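Local coordinates for Baccell_00875 (Bacteroides cellulosilyticus DSM 14838, PDB 5NOK), which is probably a carbohydrate-active enzyme of a gut Bacteroides, possibly a polysaccharide lyase, at residues Tyr63-Asp68 / Lys208-Gln213; Tyr140-Tyr145 / Pro223-Lys228; Ala174-Ile179 / Leu188-Thr193; Arg198-Trp203 / Gly216-Asp221. All blocks are in the same frame, centred on the assembly; numbering follows the deposited sequence.

Interaction 1 of 4, residues Tyr63-Asp68 / Lys208-Gln213; sequences YPWVKD and KKANSQ
The indole of Trp65 lies with one face against the backbone of Lys208 and Lys209, while its opposite face rests on CB of Tyr63, two residues earlier in the same turn. On the first face Lys209 CA makes a CH-pi contact, 3.7 Å from the centroid of the Trp65 six-membered ring and 27° off its normal. Lys208 O sits over the same face toward the rim, 3.8 Å from Trp65 CZ3. Slanting across the indole, Lys209 brings its CB within 3.6 Å of Trp65 NE1, then leads its amino group off to a salt bridge with Glu204. The small Ala210 fills the angle between the two aromatic residues: its CB is 3.8 Å from Trp65 CZ2 and 4.1 Å from CE1 of the obliquely placed Tyr63 ring. The indole is borne by a type I beta turn, Tyr63 to Val66, in the loop before strand 75-81, closed by Val66 N to Tyr63 O at 3.1 Å. Pro64 suits its second position, where phi is near -60°, and Trp65 takes the third, its CG between the backbone N and the carbonyl carbon (chi1 58°). Replacing Trp65 by an alanine would probably open a gap over Lys209 CA and leave the Ala210 methyl with Tyr63 alone of its two aromatic partners. In the other loop, which joins strands 199-203 and 217-221, Gln213 N bonds back to Ala210 O at 2.8 Å.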
loop_
_atom_site.group_PDB
_atom_site.type_symbol
_atom_site.label_atom_id
_atom_site.label_comp_id
_atom_site.label_asym_id
_atom_site.label_seq_id
_atom_site.Cartn_x
_atom_site.Cartn_y
_atom_site.Cartn_z
ATOM N N TYR A 63 13.298 -16.797 -10.078
ATOM C CA TYR A 63 12.913 -17.492 -8.858
ATOM C C TYR A 63 12.705 -18.977 -9.237
ATOM O O TYR A 63 11.984 -19.251 -10.202
ATOM C CB TYR A 63 11.624 -16.912 -8.348
ATOM C CG TYR A 63 11.706 -15.457 -7.998
ATOM C CD1 TYR A 63 12.416 -15.029 -6.866
ATOM C CD2 TYR A 63 11.040 -14.499 -8.759
ATOM C CE1 TYR A 63 12.479 -13.701 -6.532
ATOM C CE2 TYR A 63 11.094 -13.155 -8.424
ATOM C CZ TYR A 63 11.813 -12.775 -7.327
ATOM O OH TYR A 63 11.869 -11.477 -7.014
ATOM N N PRO A 64 13.359 -19.931 -8.520
ATOM C CA PRO A 64 13.226 -21.375 -8.827
ATOM C C PRO A 64 11.802 -21.926 -8.934
ATOM O O PRO A 64 11.546 -22.842 -9.722
ATOM C CB PRO A 64 13.945 -22.047 -7.642
ATOM C CG PRO A 64 14.994 -21.068 -7.278
ATOM C CD PRO A 64 14.394 -19.706 -7.486
ATOM N N TRP A 65 10.899 -21.356 -8.153
ATOM C CA TRP A 65 9.522 -21.840 -8.059
ATOM C C TRP A 65 8.555 -21.145 -9.060
ATOM O O TRP A 65 7.372 -21.489 -9.101
ATOM C CB TRP A 65 9.017 -21.689 -6.619
ATOM C CG TRP A 65 9.095 -20.277 -6.146
ATOM C CD1 TRP A 65 8.156 -19.314 -6.299
ATOM C CD2 TRP A 65 10.194 -19.658 -5.466
ATOM N NE1 TRP A 65 8.589 -18.140 -5.755
ATOM C CE2 TRP A 65 9.842 -18.317 -5.250
ATOM C CE3 TRP A 65 11.445 -20.109 -5.028
ATOM C CZ2 TRP A 65 10.691 -17.413 -4.618
ATOM C CZ3 TRP A 65 12.284 -19.211 -4.381
ATOM C CH2 TRP A 65 11.906 -17.884 -4.182
ATOM N N VAL A 66 9.039 -20.170 -9.835
ATOM C CA VAL A 66 8.230 -19.527 -10.870
ATOM C C VAL A 66 8.645 -20.063 -12.225
ATOM O O VAL A 66 9.664 -19.649 -12.775
ATOM C CB VAL A 66 8.353 -17.989 -10.841
ATOM C CG1 VAL A 66 7.581 -17.351 -12.000
ATOM C CG2 VAL A 66 7.856 -17.436 -9.506
ATOM N N LYS A 67 7.833 -20.965 -12.752
ATOM C CA LYS A 67 8.098 -21.685 -13.991
ATOM C C LYS A 67 7.063 -21.300 -15.066
ATOM O O LYS A 67 6.241 -20.392 -14.856
ATOM C CB LYS A 67 8.075 -23.199 -13.722
ATOM C CG LYS A 67 9.441 -23.897 -13.654
ATOM C CD LYS A 67 10.054 -23.967 -12.264
ATOM C CE LYS A 67 9.260 -24.792 -11.252
ATOM N NZ LYS A 67 9.266 -26.257 -11.493
ATOM N N ASP A 68 7.126 -21.982 -16.218
ATOM C CA ASP A 68 6.433 -21.550 -17.430
ATOM C C ASP A 68 4.902 -21.463 -17.366
ATOM O O ASP A 68 4.306 -20.781 -18.188
ATOM C CB ASP A 68 6.899 -22.367 -18.650
ATOM C CG ASP A 68 6.451 -23.844 -18.617
ATOM O OD1 ASP A 68 5.703 -24.276 -17.690
ATOM O OD2 ASP A 68 6.859 -24.588 -19.552
ATOM N N LYS A 208 9.000 -19.525 2.152
ATOM C CA LYS A 208 9.965 -20.189 1.257
ATOM C C LYS A 208 10.036 -19.626 -0.156
ATOM O O LYS A 208 10.731 -20.179 -1.011
ATOM C CB LYS A 208 9.619 -21.663 1.160
ATOM C CG LYS A 208 9.521 -22.363 2.501
ATOM C CD LYS A 208 9.959 -23.824 2.365
ATOM C CE LYS A 208 9.996 -24.518 3.713
ATOM N NZ LYS A 208 8.681 -25.121 4.043
ATOM N N LYS A 209 9.336 -18.524 -0.405
ATOM C CA LYS A 209 9.195 -17.996 -1.746
ATOM C C LYS A 209 9.538 -16.506 -1.752
ATOM O O LYS A 209 8.764 -15.652 -2.192
ATOM C CB LYS A 209 7.787 -18.291 -2.260
ATOM C CG LYS A 209 7.469 -19.788 -2.288
ATOM C CD LYS A 209 6.073 -20.015 -2.813
ATOM C CE LYS A 209 5.632 -21.453 -2.655
ATOM N NZ LYS A 209 4.438 -21.693 -3.498
ATOM N N ALA A 210 10.701 -16.216 -1.200
ATOM C CA ALA A 210 11.272 -14.881 -1.192
ATOM C C ALA A 210 10.565 -13.960 -0.253
ATOM O O ALA A 210 10.881 -12.771 -0.206
ATOM C CB ALA A 210 11.361 -14.283 -2.595
ATOM N N ASN A 211 9.617 -14.489 0.515
ATOM C CA ASN A 211 9.273 -13.884 1.776
ATOM C C ASN A 211 8.703 -12.477 1.499
ATOM O O ASN A 211 7.780 -12.356 0.673
ATOM C CB ASN A 211 10.542 -13.946 2.637
ATOM C CG ASN A 211 10.282 -13.718 4.080
ATOM O OD1 ASN A 211 9.391 -14.328 4.666
ATOM N ND2 ASN A 211 11.078 -12.840 4.682
ATOM N N SER A 212 9.259 -11.427 2.106
ATOM C CA SER A 212 8.810 -10.051 1.900
ATOM C C SER A 212 9.323 -9.413 0.610
ATOM O O SER A 212 8.974 -8.282 0.325
ATOM C CB SER A 212 9.273 -9.182 3.077
ATOM O OG SER A 212 8.650 -9.584 4.280
ATOM N N GLN A 213 10.177 -10.110 -0.130
ATOM C CA GLN A 213 10.975 -9.516 -1.206
ATOM C C GLN A 213 10.331 -9.613 -2.584
ATOM O O GLN A 213 10.924 -9.192 -3.562
ATOM C CB GLN A 213 12.359 -10.187 -1.283
ATOM C CG GLN A 213 13.486 -9.363 -0.735
ATOM C CD GLN A 213 13.602 -9.485 0.741
ATOM O OE1 GLN A 213 13.075 -8.654 1.488
ATOM N NE2 GLN A 213 14.291 -10.524 1.183
#

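Interaction 2 of 4, residues Tyr140-Tyr145 / Pro223-Lys228; sequences YDVAVY and PDLLLK
Tyr140 and Asp224 come closest in the backbone, CA to CA 4.9 Å, where strand 137-145 turns a corner at Asp141 and segment 223-228 enters its own short strand. Asp141 takes up left-handed backbone angles (phi 42°), which aspartate tolerates better than most residues. Asp224 CG lies anti to its carbonyl carbon (chi1 -69°), which brings the carboxylate up to Asp141 N and the Tyr140 ring. The bond from Asp141 N to Asp224 OD1 is weak, 3.4 Å long and bent to 140°; Asp224 OD2 lies obliquely by the ring, 3.6 Å from Tyr140 CD2. Beyond the corner the contact turns apolar, Val142 CG2 meeting Leu225 CD1 at 4.4 Å. Repulsion between the two acids is probably eased by Lys664, the salt-bridge partner of Asp141, while Arg198 offers both a long, weak ion pair. Strand 225-227 pairs antiparallel with strand 137-145, Tyr140 and Val142 pack on strand 75-81, and Pro223 and Leu225 lean on Tyr233 of strand 232-242.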
loop_
_atom_site.group_PDB
_atom_site.type_symbol
_atom_site.label_atom_id
_atom_site.label_comp_id
_atom_site.label_asym_id
_atom_site.label_seq_id
_atom_site.Cartn_x
_atom_site.Cartn_y
_atom_site.Cartn_z
ATOM N N TYR A 140 -16.053 -19.924 -13.427
ATOM C CA TYR A 140 -15.737 -19.176 -12.216
ATOM C C TYR A 140 -14.238 -19.005 -12.113
ATOM O O TYR A 140 -13.458 -19.759 -12.709
ATOM C CB TYR A 140 -16.229 -19.898 -10.964
ATOM C CG TYR A 140 -17.713 -20.028 -10.858
ATOM C CD1 TYR A 140 -18.376 -21.078 -11.461
ATOM C CD2 TYR A 140 -18.466 -19.111 -10.125
ATOM C CE1 TYR A 140 -19.756 -21.223 -11.356
ATOM C CE2 TYR A 140 -19.846 -19.246 -10.010
ATOM C CZ TYR A 140 -20.482 -20.305 -10.636
ATOM O OH TYR A 140 -21.848 -20.438 -10.552
ATOM N N ASP A 141 -13.839 -17.998 -11.345
ATOM C CA ASP A 141 -12.427 -17.705 -11.128
ATOM C C ASP A 141 -11.645 -17.824 -12.436
ATOM O O ASP A 141 -10.740 -18.625 -12.563
ATOM C CB ASP A 141 -11.861 -18.600 -10.022
ATOM C CG ASP A 141 -12.301 -18.147 -8.626
ATOM O OD1 ASP A 141 -13.386 -17.505 -8.473
ATOM O OD2 ASP A 141 -11.532 -18.414 -7.673
ATOM N N VAL A 142 -12.069 -17.034 -13.413
ATOM C CA VAL A 142 -11.413 -16.940 -14.685
ATOM C C VAL A 142 -10.356 -15.872 -14.536
ATOM O O VAL A 142 -10.667 -14.778 -14.070
ATOM C CB VAL A 142 -12.384 -16.549 -15.780
ATOM C CG1 VAL A 142 -11.668 -16.485 -17.126
ATOM C CG2 VAL A 142 -13.531 -17.541 -15.817
ATOM N N ALA A 143 -9.111 -16.191 -14.897
ATOM C CA ALA A 143 -8.033 -15.217 -14.790
ATOM C C ALA A 143 -6.910 -15.462 -15.770
ATOM O O ALA A 143 -6.652 -16.601 -16.130
ATOM C CB ALA A 143 -7.482 -15.201 -13.379
ATOM N N VAL A 144 -6.239 -14.373 -16.155
ATOM C CA VAL A 144 -5.060 -14.376 -17.002
ATOM C C VAL A 144 -3.872 -13.907 -16.183
ATOM O O VAL A 144 -3.943 -12.866 -15.524
ATOM C CB VAL A 144 -5.223 -13.391 -18.179
ATOM C CG1 VAL A 144 -3.983 -13.365 -19.061
ATOM C CG2 VAL A 144 -6.439 -13.731 -19.020
ATOM N N TYR A 145 -2.771 -14.655 -16.232
ATOM C CA TYR A 145 -1.548 -14.240 -15.556
ATOM C C TYR A 145 -0.938 -13.024 -16.262
ATOM O O TYR A 145 -0.808 -12.994 -17.490
ATOM C CB TYR A 145 -0.513 -15.355 -15.542
ATOM C CG TYR A 145 -0.899 -16.557 -14.758
ATOM C CD1 TYR A 145 -1.058 -16.499 -13.378
ATOM C CD2 TYR A 145 -1.101 -17.769 -15.383
ATOM C CE1 TYR A 145 -1.416 -17.621 -12.654
ATOM C CE2 TYR A 145 -1.465 -18.890 -14.665
ATOM C CZ TYR A 145 -1.620 -18.816 -13.315
ATOM O OH TYR A 145 -1.965 -19.952 -12.630
ATOM N N PRO A 223 -14.772 -11.373 -15.242
ATOM C CA PRO A 223 -16.020 -11.722 -14.576
ATOM C C PRO A 223 -16.354 -13.221 -14.701
ATOM O O PRO A 223 -15.865 -13.916 -15.589
ATOM C CB PRO A 223 -17.085 -10.868 -15.321
ATOM C CG PRO A 223 -16.320 -9.909 -16.161
ATOM C CD PRO A 223 -15.030 -10.624 -16.480
ATOM N N ASP A 224 -17.172 -13.702 -13.785
ATOM C CA ASP A 224 -17.774 -15.017 -13.897
ATOM C C ASP A 224 -18.667 -15.016 -15.133
ATOM O O ASP A 224 -19.350 -14.046 -15.407
ATOM C CB ASP A 224 -18.571 -15.346 -12.623
ATOM C CG ASP A 224 -17.665 -15.568 -11.372
ATOM O OD1 ASP A 224 -16.436 -15.834 -11.488
ATOM O OD2 ASP A 224 -18.192 -15.489 -10.239
ATOM N N LEU A 225 -18.622 -16.083 -15.910
ATOM C CA LEU A 225 -19.317 -16.150 -17.197
ATOM C C LEU A 225 -20.346 -17.263 -17.197
ATOM O O LEU A 225 -20.152 -18.290 -16.543
ATOM C CB LEU A 225 -18.324 -16.410 -18.320
ATOM C CG LEU A 225 -17.169 -15.427 -18.339
ATOM C CD1 LEU A 225 -15.998 -15.976 -19.155
ATOM C CD2 LEU A 225 -17.669 -14.069 -18.831
ATOM N N LEU A 226 -21.442 -17.048 -17.918
ATOM C CA LEU A 226 -22.349 -18.140 -18.286
ATOM C C LEU A 226 -22.365 -18.149 -19.813
ATOM O O LEU A 226 -22.770 -17.174 -20.421
ATOM C CB LEU A 226 -23.742 -17.977 -17.659
ATOM C CG LEU A 226 -24.801 -19.026 -18.064
ATOM C CD1 LEU A 226 -24.331 -20.452 -17.847
ATOM C CD2 LEU A 226 -26.129 -18.806 -17.352
ATOM N N LEU A 227 -21.853 -19.221 -20.405
ATOM C CA LEU A 227 -21.703 -19.353 -21.860
ATOM C C LEU A 227 -22.566 -20.508 -22.362
ATOM O O LEU A 227 -22.306 -21.666 -22.056
ATOM C CB LEU A 227 -20.232 -19.604 -22.257
ATOM C CG LEU A 227 -19.160 -18.520 -22.005
ATOM C CD1 LEU A 227 -17.824 -18.930 -22.610
ATOM C CD2 LEU A 227 -19.574 -17.172 -22.572
ATOM N N LYS A 228 -23.599 -20.173 -23.126
ATOM C CA LYS A 228 -24.355 -21.163 -23.888
ATOM C C LYS A 228 -23.456 -21.822 -24.929
ATOM O O LYS A 228 -22.441 -21.256 -25.290
ATOM C CB LYS A 228 -25.542 -20.493 -24.597
ATOM C CG LYS A 228 -26.595 -19.964 -23.637
ATOM C CD LYS A 228 -27.731 -19.310 -24.391
ATOM C CE LYS A 228 -28.781 -18.792 -23.416
ATOM N NZ LYS A 228 -28.284 -17.638 -22.605
#

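Interaction 3 of 4, residues Ala174-Ile179 / Leu188-Thr193; sequences AYVNAI and LGLVVT
The CB of Tyr175 meets strand 188-193 at once, lying 3.2 Å from Leu190 O and 4.3 Å from Val191 CG2, its partner in a non-hydrogen-bonded pair. From there CG is set between the backbone N and the carbonyl carbon (chi1 66°), which carries the ring away from the facing strand. The ring itself meets Trp168 with planes about 50° apart and Phe248 edge to face, and it also packs on Leu252 and Gln582, a place that calls for a large flat side chain. On the same side of the sheet Asn177 stands opposite Gly189. Its OD1 takes a weak hydrogen bond from His242 NE2, which also reaches Leu188 O weakly, so this buried amide has a polar partner. The other side is plainly apolar: Val176 and Leu190 face each other, CB to CB 4.1 Å, and Ala178 faces Leu188. Val176 and Leu190 also bond reciprocally through their backbones, both N to O distances being 2.8 Å, and Ala178 and Leu188 do likewise. At the far end Val192 N reaches Ala174 O at 3.1 Å, and a water donates to both Ala174 O and Val192 O. The axes lie 4.7 Å apart at 175°, nearly straight antiparallel. This is a regular beta hairpin, set within the large antiparallel sheet between strands 163-168 and 232-242, with helix 245-254 packed over the side that bears Tyr175, Asn177 and Val191.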
loop_
_atom_site.group_PDB
_atom_site.type_symbol
_atom_site.label_atom_id
_atom_site.label_comp_id
_atom_site.label_asym_id
_atom_site.label_seq_id
_atom_site.Cartn_x
_atom_site.Cartn_y
_atom_site.Cartn_z
ATOM N N ALA A 174 -10.767 -1.094 -16.182
ATOM C CA ALA A 174 -9.601 -1.593 -15.485
ATOM C C ALA A 174 -8.301 -1.264 -16.169
ATOM O O ALA A 174 -8.242 -1.085 -17.400
ATOM C CB ALA A 174 -9.707 -3.093 -15.289
ATOM N N TYR A 175 -7.254 -1.177 -15.362
ATOM C CA TYR A 175 -5.937 -0.874 -15.865
ATOM C C TYR A 175 -4.832 -1.333 -14.947
ATOM O O TYR A 175 -5.073 -1.691 -13.796
ATOM C CB TYR A 175 -5.777 0.634 -16.167
ATOM C CG TYR A 175 -5.830 1.546 -14.965
ATOM C CD1 TYR A 175 -4.734 1.687 -14.110
ATOM C CD2 TYR A 175 -6.950 2.307 -14.713
ATOM C CE1 TYR A 175 -4.789 2.518 -13.000
ATOM C CE2 TYR A 175 -7.007 3.144 -13.619
ATOM C CZ TYR A 175 -5.918 3.233 -12.753
ATOM O OH TYR A 175 -5.988 4.084 -11.653
ATOM N N VAL A 176 -3.613 -1.301 -15.481
ATOM C CA VAL A 176 -2.391 -1.422 -14.672
ATOM C C VAL A 176 -1.377 -0.376 -15.113
ATOM O O VAL A 176 -1.137 -0.204 -16.308
ATOM C CB VAL A 176 -1.740 -2.783 -14.790
ATOM C CG1 VAL A 176 -0.598 -2.889 -13.797
ATOM C CG2 VAL A 176 -2.764 -3.880 -14.554
ATOM N N ASN A 177 -0.820 0.333 -14.140
ATOM C CA ASN A 177 0.182 1.366 -14.363
ATOM C C ASN A 177 1.444 0.918 -13.613
ATOM O O ASN A 177 1.515 1.005 -12.375
ATOM C CB ASN A 177 -0.299 2.743 -13.850
ATOM C CG ASN A 177 0.723 3.858 -14.096
ATOM O OD1 ASN A 177 1.610 3.724 -14.945
ATOM N ND2 ASN A 177 0.610 4.936 -13.358
ATOM N N ALA A 178 2.415 0.435 -14.380
ATOM C CA ALA A 178 3.669 -0.061 -13.852
ATOM C C ALA A 178 4.694 1.061 -13.983
ATOM O O ALA A 178 5.114 1.389 -15.087
ATOM C CB ALA A 178 4.100 -1.307 -14.621
ATOM N N ILE A 179 5.030 1.674 -12.849
ATOM C CA ILE A 179 6.036 2.732 -12.736
ATOM C C ILE A 179 7.368 2.116 -12.281
ATOM O O ILE A 179 7.466 1.623 -11.166
ATOM C CB ILE A 179 5.606 3.785 -11.679
ATOM C CG1 ILE A 179 4.236 4.377 -11.977
ATOM C CG2 ILE A 179 6.650 4.880 -11.538
ATOM C CD1 ILE A 179 4.113 5.062 -13.316
ATOM N N LEU A 188 5.249 1.614 -18.078
ATOM C CA LEU A 188 4.404 0.701 -18.847
ATOM C C LEU A 188 2.968 0.808 -18.382
ATOM O O LEU A 188 2.709 1.014 -17.208
ATOM C CB LEU A 188 4.890 -0.726 -18.685
ATOM C CG LEU A 188 4.404 -1.702 -19.760
ATOM C CD1 LEU A 188 5.095 -1.450 -21.085
ATOM C CD2 LEU A 188 4.644 -3.126 -19.367
ATOM N N GLY A 189 2.033 0.655 -19.309
ATOM C CA GLY A 189 0.608 0.723 -18.995
ATOM C C GLY A 189 -0.133 -0.391 -19.668
ATOM O O GLY A 189 0.256 -0.858 -20.715
ATOM N N LEU A 190 -1.187 -0.838 -19.032
ATOM C CA LEU A 190 -2.092 -1.805 -19.582
ATOM C C LEU A 190 -3.482 -1.205 -19.403
ATOM O O LEU A 190 -3.858 -0.877 -18.284
ATOM C CB LEU A 190 -1.952 -3.125 -18.825
ATOM C CG LEU A 190 -2.849 -4.297 -19.256
ATOM C CD1 LEU A 190 -2.245 -5.635 -18.845
ATOM C CD2 LEU A 190 -4.275 -4.165 -18.722
ATOM N N VAL A 191 -4.247 -1.073 -20.485
ATOM C CA VAL A 191 -5.598 -0.513 -20.396
ATOM C C VAL A 191 -6.569 -1.488 -21.039
ATOM O O VAL A 191 -6.350 -1.929 -22.165
ATOM C CB VAL A 191 -5.648 0.860 -21.085
ATOM C CG1 VAL A 191 -7.059 1.331 -21.340
ATOM C CG2 VAL A 191 -4.919 1.886 -20.230
ATOM N N VAL A 192 -7.636 -1.826 -20.316
ATOM C CA VAL A 192 -8.689 -2.693 -20.841
ATOM C C VAL A 192 -9.542 -1.910 -21.830
ATOM O O VAL A 192 -10.002 -0.822 -21.538
ATOM C CB VAL A 192 -9.532 -3.293 -19.723
ATOM C CG1 VAL A 192 -10.738 -4.049 -20.276
ATOM C CG2 VAL A 192 -8.663 -4.228 -18.885
ATOM N N THR A 193 -9.718 -2.468 -23.017
ATOM C CA THR A 193 -10.528 -1.857 -24.058
ATOM C C THR A 193 -11.734 -2.701 -24.479
ATOM O O THR A 193 -12.551 -2.232 -25.246
ATOM C CB THR A 193 -9.657 -1.554 -25.299
ATOM O OG1 THR A 193 -8.974 -2.752 -25.715
ATOM C CG2 THR A 193 -8.623 -0.488 -24.949
HETATM O O HOH W 1 -9.541 0.543 -19.127
#

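Interaction 4 of 4, residues Arg198-Trp203 / Gly216-Asp221; sequences RNYEIW and GIIALD
Asp221 lies between Arg198 and Glu201, which meet it differently. The Arg198 guanidinium stacks over it, planes 12° apart, with Asp221 CB 3.9 Å above the guanidinium centre; no N-H points at the carboxylate, so these charges attract at a distance, while Arg198 N bonds to Asp221 O. Glu201 comes across at about a right angle: its CG, anti to the carbonyl carbon (chi1 -58°), and extended chain carry OE2 to 2.8 Å from Asp221 OD1. OE2 is hydrogen-bonded to the Tyr76 hydroxyl. With an alanine in place of Glu201, Tyr76 would probably lose one partner and a gap open beside Asp221. Trp203 presents its indole edge to the small Ala219, NE1 to CB 3.7 Å, and NE1 bonds to Tyr76 too. On the opposite face Ile202 and Ile218 lie side by side. Gly216 suits its place because a CB would strike Trp203 O. The strands' N-to-C directions make 153°. Strand 217-221 also neighbours strand 137-145, strand 199-203 pairs in parallel with strand 664-665, and Ile218 and Tyr200 touch strand 163-168.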
loop_
_atom_site.group_PDB
_atom_site.type_symbol
_atom_site.label_atom_id
_atom_site.label_comp_id
_atom_site.label_asym_id
_atom_site.label_seq_id
_atom_site.Cartn_x
_atom_site.Cartn_y
_atom_site.Cartn_z
ATOM N N ARG A 198 -12.429 -7.655 -12.966
ATOM C CA ARG A 198 -13.163 -7.347 -11.731
ATOM C C ARG A 198 -12.279 -7.364 -10.479
ATOM O O ARG A 198 -12.670 -6.832 -9.450
ATOM C CB ARG A 198 -14.325 -8.343 -11.539
ATOM C CG ARG A 198 -13.884 -9.805 -11.388
ATOM C CD ARG A 198 -14.953 -10.719 -10.806
ATOM N NE ARG A 198 -14.468 -12.106 -10.835
ATOM C CZ ARG A 198 -13.768 -12.699 -9.865
ATOM N NH1 ARG A 198 -13.481 -12.061 -8.713
ATOM N NH2 ARG A 198 -13.344 -13.958 -10.040
ATOM N N ASN A 199 -11.126 -8.009 -10.541
ATOM C CA ASN A 199 -10.263 -8.156 -9.379
ATOM C C ASN A 199 -8.924 -8.739 -9.805
ATOM O O ASN A 199 -8.672 -9.013 -10.977
ATOM C CB ASN A 199 -10.928 -9.084 -8.343
ATOM C CG ASN A 199 -10.711 -8.610 -6.908
ATOM O OD1 ASN A 199 -9.582 -8.307 -6.506
ATOM N ND2 ASN A 199 -11.789 -8.557 -6.129
ATOM N N TYR A 200 -8.043 -8.919 -8.858
ATOM C CA TYR A 200 -6.826 -9.606 -9.143
ATOM C C TYR A 200 -6.488 -10.557 -8.008
ATOM O O TYR A 200 -7.012 -10.442 -6.895
ATOM C CB TYR A 200 -5.737 -8.589 -9.445
ATOM C CG TYR A 200 -5.231 -7.812 -8.268
ATOM C CD1 TYR A 200 -5.834 -6.633 -7.874
ATOM C CD2 TYR A 200 -4.127 -8.255 -7.557
ATOM C CE1 TYR A 200 -5.327 -5.913 -6.801
ATOM C CE2 TYR A 200 -3.632 -7.557 -6.494
ATOM C CZ TYR A 200 -4.238 -6.394 -6.111
ATOM O OH TYR A 200 -3.727 -5.702 -5.055
ATOM N N GLU A 201 -5.652 -11.528 -8.322
ATOM C CA GLU A 201 -5.123 -12.463 -7.327
ATOM C C GLU A 201 -3.599 -12.444 -7.360
ATOM O O GLU A 201 -2.974 -12.034 -8.351
ATOM C CB GLU A 201 -5.598 -13.879 -7.604
ATOM C CG GLU A 201 -7.100 -14.065 -7.622
ATOM C CD GLU A 201 -7.496 -15.474 -8.064
ATOM O OE1 GLU A 201 -7.250 -16.415 -7.259
ATOM O OE2 GLU A 201 -8.032 -15.651 -9.213
ATOM N N ILE A 202 -3.031 -12.924 -6.269
ATOM C CA ILE A 202 -1.612 -12.991 -6.073
ATOM C C ILE A 202 -1.309 -14.461 -5.892
ATOM O O ILE A 202 -2.013 -15.156 -5.176
ATOM C CB ILE A 202 -1.196 -12.181 -4.837
ATOM C CG1 ILE A 202 -1.369 -10.675 -5.085
ATOM C CG2 ILE A 202 0.243 -12.449 -4.468
ATOM C CD1 ILE A 202 -0.588 -10.115 -6.254
ATOM N N TRP A 203 -0.271 -14.919 -6.576
ATOM C CA TRP A 203 0.203 -16.273 -6.522
ATOM C C TRP A 203 1.686 -16.282 -6.104
ATOM O O TRP A 203 2.412 -15.307 -6.353
ATOM C CB TRP A 203 -0.009 -16.903 -7.887
ATOM C CG TRP A 203 -1.452 -17.111 -8.272
ATOM C CD1 TRP A 203 -2.153 -16.401 -9.175
ATOM C CD2 TRP A 203 -2.331 -18.128 -7.798
ATOM N NE1 TRP A 203 -3.426 -16.889 -9.303
ATOM C CE2 TRP A 203 -3.555 -17.974 -8.480
ATOM C CE3 TRP A 203 -2.202 -19.175 -6.881
ATOM C CZ2 TRP A 203 -4.669 -18.802 -8.229
ATOM C CZ3 TRP A 203 -3.317 -19.998 -6.627
ATOM C CH2 TRP A 203 -4.518 -19.800 -7.284
ATOM N N GLY A 216 4.961 -11.368 -5.727
ATOM C CA GLY A 216 4.429 -12.572 -6.317
ATOM C C GLY A 216 4.033 -12.401 -7.762
ATOM O O GLY A 216 4.510 -11.516 -8.427
ATOM N N ILE A 217 3.175 -13.298 -8.232
ATOM C CA ILE A 217 2.687 -13.343 -9.587
ATOM C C ILE A 217 1.238 -12.886 -9.563
ATOM O O ILE A 217 0.394 -13.508 -8.884
ATOM C CB ILE A 217 2.726 -14.781 -10.140
ATOM C CG1 ILE A 217 4.156 -15.357 -10.096
ATOM C CG2 ILE A 217 2.153 -14.825 -11.545
ATOM C CD1 ILE A 217 5.215 -14.560 -10.818
ATOM N N ILE A 218 0.961 -11.811 -10.296
ATOM C CA ILE A 218 -0.376 -11.258 -10.405
ATOM C C ILE A 218 -1.154 -11.989 -11.508
ATOM O O ILE A 218 -0.633 -12.287 -12.572
ATOM C CB ILE A 218 -0.327 -9.745 -10.736
ATOM C CG1 ILE A 218 0.359 -8.969 -9.602
ATOM C CG2 ILE A 218 -1.733 -9.186 -11.025
ATOM C CD1 ILE A 218 1.168 -7.807 -10.117
ATOM N N ALA A 219 -2.410 -12.278 -11.225
ATOM C CA ALA A 219 -3.336 -12.783 -12.197
ATOM C C ALA A 219 -4.488 -11.832 -12.167
ATOM O O ALA A 219 -4.906 -11.422 -11.085
ATOM C CB ALA A 219 -3.815 -14.178 -11.810
ATOM N N LEU A 220 -5.023 -11.486 -13.341
ATOM C CA LEU A 220 -6.174 -10.559 -13.407
ATOM C C LEU A 220 -7.435 -11.324 -13.651
ATOM O O LEU A 220 -7.502 -12.085 -14.591
ATOM C CB LEU A 220 -5.995 -9.531 -14.528
ATOM C CG LEU A 220 -4.713 -8.735 -14.435
ATOM C CD1 LEU A 220 -4.574 -7.829 -15.644
ATOM C CD2 LEU A 220 -4.708 -7.898 -13.166
ATOM N N ASP A 221 -8.456 -11.069 -12.840
ATOM C CA ASP A 221 -9.710 -11.832 -12.869
ATOM C C ASP A 221 -10.785 -11.232 -13.780
ATOM O O ASP A 221 -11.145 -10.085 -13.637
ATOM C CB ASP A 221 -10.275 -11.921 -11.473
ATOM C CG ASP A 221 -9.353 -12.616 -10.535
ATOM O OD1 ASP A 221 -8.823 -13.664 -10.946
ATOM O OD2 ASP A 221 -9.151 -12.135 -9.395
#

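From the N terminus, 63-68 opens interaction 1 and 140-145 opens interaction 2, and neither closes before interaction 3 does: the hairpin 174-179 / 188-193 lies wholly within both. The chain then runs from strand 187-194 into 198-203, which opens interaction 4. Interaction 1 closes at 208-213, in the loop between the strands of interaction 4, so these two cross. Interaction 4 closes at 216-221, and interaction 2 directly after at 223-228, enclosing it; interactions 1 and 2 cross. Val66 CG1 touches Ile217 CD1 between interactions 1 and 4, while strands 137-145 and 217-221, neighbours in one sheet, join interactions 2 and 4. Interaction 3 belongs to a second sheet, its centre about 14 Å from that of interaction 4.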